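PDB 6NPS: AxyAgu115A from Amphibacillus xylanus NBRC 15112, which probably acts as a family GH115 alpha-glucuronidase, a glycoside hydrolase that releases glucuronic acid side groups from glucuronoxylan. Local coordinates for residues A[97-102]-A[157-162]. The protein carries 3 engineered substitutions. Numbering follows the deposited sequence.
Sequences FLFQVV and GDYKYV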
ATOM      1  N   PHE A  97      51.834  34.291 -10.124  1.00 39.45           N
ATOM      2  CA  PHE A  97      53.212  33.885 -10.383  1.00 34.46           C
ATOM      3  C   PHE A  97      53.615  34.234 -11.806  1.00 36.78           C
ATOM      4  O   PHE A  97      52.777  34.473 -12.680  1.00 37.75           O
ATOM      5  CB  PHE A  97      53.426  32.379 -10.114  1.00 32.00           C
ATOM      6  CG  PHE A  97      52.573  31.502 -10.959  1.00 35.23           C
ATOM      7  CD1 PHE A  97      53.008  31.095 -12.213  1.00 33.73           C
ATOM      8  CD2 PHE A  97      51.327  31.097 -10.517  1.00 33.85           C
ATOM      9  CE1 PHE A  97      52.203  30.273 -13.009  1.00 36.23           C
ATOM     10  CE2 PHE A  97      50.526  30.281 -11.295  1.00 38.81           C
ATOM     11  CZ  PHE A  97      50.969  29.872 -12.551  1.00 38.46           C
ATOM     12  N   LEU A  98      54.924  34.291 -11.998  1.00 39.75           N
ATOM     13  CA  LEU A  98      55.571  34.406 -13.296  1.00 35.56           C
ATOM     14  C   LEU A  98      56.220  33.068 -13.603  1.00 39.90           C
ATOM     15  O   LEU A  98      56.861  32.468 -12.732  1.00 42.41           O
ATOM     16  CB  LEU A  98      56.624  35.518 -13.263  1.00 40.70           C
ATOM     17  CG  LEU A  98      57.645  35.596 -14.398  1.00 45.67           C
ATOM     18  CD1 LEU A  98      56.992  36.147 -15.687  1.00 48.01           C
ATOM     19  CD2 LEU A  98      58.819  36.461 -13.966  1.00 51.60           C
ATOM     20  N   PHE A  99      56.043  32.593 -14.841  1.00 37.32           N
ATOM     21  CA  PHE A  99      56.503  31.276 -15.271  1.00 33.36           C
ATOM     22  C   PHE A  99      57.202  31.569 -16.598  1.00 39.15           C
ATOM     23  O   PHE A  99      56.539  31.822 -17.612  1.00 44.10           O
ATOM     24  CB  PHE A  99      55.295  30.336 -15.401  1.00 32.31           C
ATOM     25  CG  PHE A  99      55.621  28.901 -15.698  1.00 34.77           C
ATOM     26  CD1 PHE A  99      55.682  27.966 -14.664  1.00 38.23           C
ATOM     27  CD2 PHE A  99      55.770  28.475 -17.022  1.00 39.85           C
ATOM     28  CE1 PHE A  99      55.925  26.617 -14.938  1.00 39.28           C
ATOM     29  CE2 PHE A  99      56.021  27.129 -17.329  1.00 42.73           C
ATOM     30  CZ  PHE A  99      56.100  26.194 -16.274  1.00 46.41           C
ATOM     31  N   GLN A 100      58.533  31.614 -16.597  1.00 36.79           N
ATOM     32  CA  GLN A 100      59.227  32.187 -17.737  1.00 40.82           C
ATOM     33  C   GLN A 100      60.531  31.448 -17.986  1.00 42.76           C
ATOM     34  O   GLN A 100      61.287  31.190 -17.043  1.00 46.91           O
ATOM     35  CB  GLN A 100      59.507  33.678 -17.499  1.00 40.06           C
ATOM     36  CG  GLN A 100      60.143  34.345 -18.679  1.00 42.06           C
ATOM     37  CD  GLN A 100      60.364  35.830 -18.459  1.00 44.81           C
ATOM     38  OE1 GLN A 100      60.120  36.348 -17.372  1.00 47.28           O
ATOM     39  NE2 GLN A 100      60.844  36.519 -19.495  1.00 47.29           N
ATOM     40  N   VAL A 101      60.824  31.167 -19.276  1.00 41.14           N
ATOM     41  CA  VAL A 101      62.104  30.581 -19.668  1.00 40.27           C
ATOM     42  C   VAL A 101      63.065  31.713 -19.956  1.00 44.69           C
ATOM     43  O   VAL A 101      62.689  32.709 -20.596  1.00 49.23           O
ATOM     44  CB  VAL A 101      61.952  29.649 -20.888  1.00 44.08           C
ATOM     45  CG1 VAL A 101      63.295  29.196 -21.408  1.00 43.33           C
ATOM     46  CG2 VAL A 101      61.075  28.455 -20.540  1.00 40.94           C
ATOM     47  N   VAL A 102      64.316  31.570 -19.495  1.00 43.51           N
ATOM     48  CA  VAL A 102      65.304  32.637 -19.589  1.00 45.12           C
ATOM     49  C   VAL A 102      66.626  32.032 -20.049  1.00 48.18           C
ATOM     50  O   VAL A 102      66.950  30.874 -19.757  1.00 48.18           O
ATOM     51  CB  VAL A 102      65.477  33.380 -18.239  1.00 54.88           C
ATOM     52  CG1 VAL A 102      64.186  34.154 -17.853  1.00 47.91           C
ATOM     53  CG2 VAL A 102      65.817  32.393 -17.178  1.00 58.69           C
ATOM     54  N   GLY A 157      61.996  28.915 -26.084  1.00 49.72           N
ATOM     55  CA  GLY A 157      63.015  29.680 -25.381  1.00 54.65           C
ATOM     56  C   GLY A 157      62.548  31.011 -24.803  1.00 55.78           C
ATOM     57  O   GLY A 157      63.235  31.581 -23.945  1.00 52.23           O
ATOM     58  N   ASP A 158      61.408  31.529 -25.260  1.00 56.87           N
ATOM     59  CA  ASP A 158      60.842  32.754 -24.704  1.00 63.76           C
ATOM     60  C   ASP A 158      59.467  32.515 -24.084  1.00 57.57           C
ATOM     61  O   ASP A 158      58.664  33.452 -23.999  1.00 57.26           O
ATOM     62  CB  ASP A 158      60.759  33.843 -25.774  1.00 75.37           C
ATOM     63  CG  ASP A 158      59.942  33.419 -26.983  1.00 85.75           C
ATOM     64  OD1 ASP A 158      59.534  32.240 -27.050  1.00 88.95           O
ATOM     65  OD2 ASP A 158      59.717  34.264 -27.877  1.00 91.17           O
ATOM     66  N   TYR A 159      59.172  31.275 -23.682  1.00 48.11           N
ATOM     67  CA  TYR A 159      57.948  30.998 -22.940  1.00 46.89           C
ATOM     68  C   TYR A 159      57.822  31.971 -21.782  1.00 41.81           C
ATOM     69  O   TYR A 159      58.792  32.224 -21.068  1.00 45.18           O
ATOM     70  CB  TYR A 159      57.926  29.560 -22.414  1.00 46.10           C
ATOM     71  CG  TYR A 159      56.536  29.141 -22.061  1.00 46.94           C
ATOM     72  CD1 TYR A 159      55.968  29.464 -20.814  1.00 48.94           C
ATOM     73  CD2 TYR A 159      55.755  28.456 -22.981  1.00 56.59           C
ATOM     74  CE1 TYR A 159      54.671  29.097 -20.512  1.00 50.99           C
ATOM     75  CE2 TYR A 159      54.460  28.082 -22.693  1.00 56.67           C
ATOM     76  CZ  TYR A 159      53.918  28.393 -21.466  1.00 60.42           C
ATOM     77  OH  TYR A 159      52.617  28.007 -21.227  1.00 61.22           O
ATOM     78  N   LYS A 160      56.629  32.547 -21.621  1.00 42.99           N
ATOM     79  CA  LYS A 160      56.369  33.478 -20.526  1.00 44.50           C
ATOM     80  C   LYS A 160      54.877  33.491 -20.240  1.00 44.70           C
ATOM     81  O   LYS A 160      54.070  33.696 -21.147  1.00 43.74           O
ATOM     82  CB  LYS A 160      56.856  34.901 -20.850  1.00 49.25           C
ATOM     83  CG  LYS A 160      56.549  35.938 -19.734  1.00 51.63           C
ATOM     84  CD  LYS A 160      56.646  37.369 -20.306  1.00 56.70           C
ATOM     85  CE  LYS A 160      56.651  38.431 -19.238  1.00 62.16           C
ATOM     86  NZ  LYS A 160      56.779  39.814 -19.813  1.00 71.61           N
ATOM     87  N   TYR A 161      54.518  33.263 -18.980  1.00 43.83           N
ATOM     88  CA  TYR A 161      53.130  33.305 -18.558  1.00 41.43           C
ATOM     89  C   TYR A 161      53.096  33.979 -17.196  1.00 43.61           C
ATOM     90  O   TYR A 161      53.926  33.651 -16.340  1.00 37.98           O
ATOM     91  CB  TYR A 161      52.525  31.886 -18.495  1.00 42.63           C
ATOM     92  CG  TYR A 161      51.141  31.865 -17.897  1.00 46.22           C
ATOM     93  CD1 TYR A 161      50.071  32.469 -18.556  1.00 50.40           C
ATOM     94  CD2 TYR A 161      50.911  31.296 -16.651  1.00 47.35           C
ATOM     95  CE1 TYR A 161      48.806  32.485 -17.994  1.00 52.73           C
ATOM     96  CE2 TYR A 161      49.642  31.287 -16.085  1.00 43.65           C
ATOM     97  CZ  TYR A 161      48.600  31.889 -16.750  1.00 51.93           C
ATOM     98  OH  TYR A 161      47.341  31.876 -16.183  1.00 59.92           O
ATOM     99  N   VAL A 162      52.174  34.942 -17.019  1.00 41.87           N
ATOM    100  CA  VAL A 162      51.921  35.631 -15.744  1.00 41.95           C
ATOM    101  C   VAL A 162      50.464  35.348 -15.348  1.00 43.28           C
ATOM    102  O   VAL A 162      49.540  35.767 -16.060  1.00 45.17           O
ATOM    103  CB  VAL A 162      52.168  37.147 -15.855  1.00 40.45           C
ATOM    104  CG1 VAL A 162      51.853  37.858 -14.546  1.00 42.77           C
ATOM    105  CG2 VAL A 162      53.609  37.463 -16.329  1.00 40.95           C
TER
HETATM  106  O   HOH W   1      60.028  35.703 -22.659  1.00 70.50           O
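Phe99 and Tyr161 form a hydrogen-bonded antiparallel pair. Phe99 N donates to Tyr161 O at 2.8 Å. Tyr161 N returns a bond of the same length to Phe99 O. Beyond this pair, Val101 N reaches Tyr159 O at 2.9 Å. In the non-hydrogen-bonded pairs Leu98 with Val162 and Gln100 with Lys160, the CA-H groups point to carbonyls of adjoining residues, as Lys160 CA does to Phe99 O.

Aromatic side chains line one face. Phe99 puts CD2 3.7 Å from Tyr159 CE1, and the two ring planes stand 78° apart. The meeting is oblique, with Tyr159 CE1 near the plane of the Phe99 ring, at its edge. Phe97 has CG between its backbone N and carbonyl carbon (chi1 60°), and this brings CE1 to 4.0 Å from Tyr161 CD2, at the edge of the tyrosine ring. Val101 CG2 packs on Tyr159 CB, and Val101 CG1 lies 3.5 Å from Gly157 O.

On the other face, Leu98 CD1 touches Val162 CG2 at 3.7 Å. Gln100 and Lys160 are both extended and run side by side. The two polar ends then part. Lys160 NZ forms a salt bridge with Glu89, whereas Gln100 NE2 donates weakly to a water, which in turn donates to Asp158 O.

Helix 120-133 packs on the aromatic face, where His129 meets the rings of Phe97, Phe99 and Tyr161. Strand 109-117 pairs with the far side of 97-102, while 160-162 is an outermost strand of the four-stranded mixed sheet within this chain. Tyr159 OH is hydrogen-bonded to a glycerol, probably from the crystallisation liquor.

The chemistry is that of a sheet edge: backbone bonds set the register, aromatic packing joins one face to the helix, and the other face carries apolar contacts beside charged and hydrated ends.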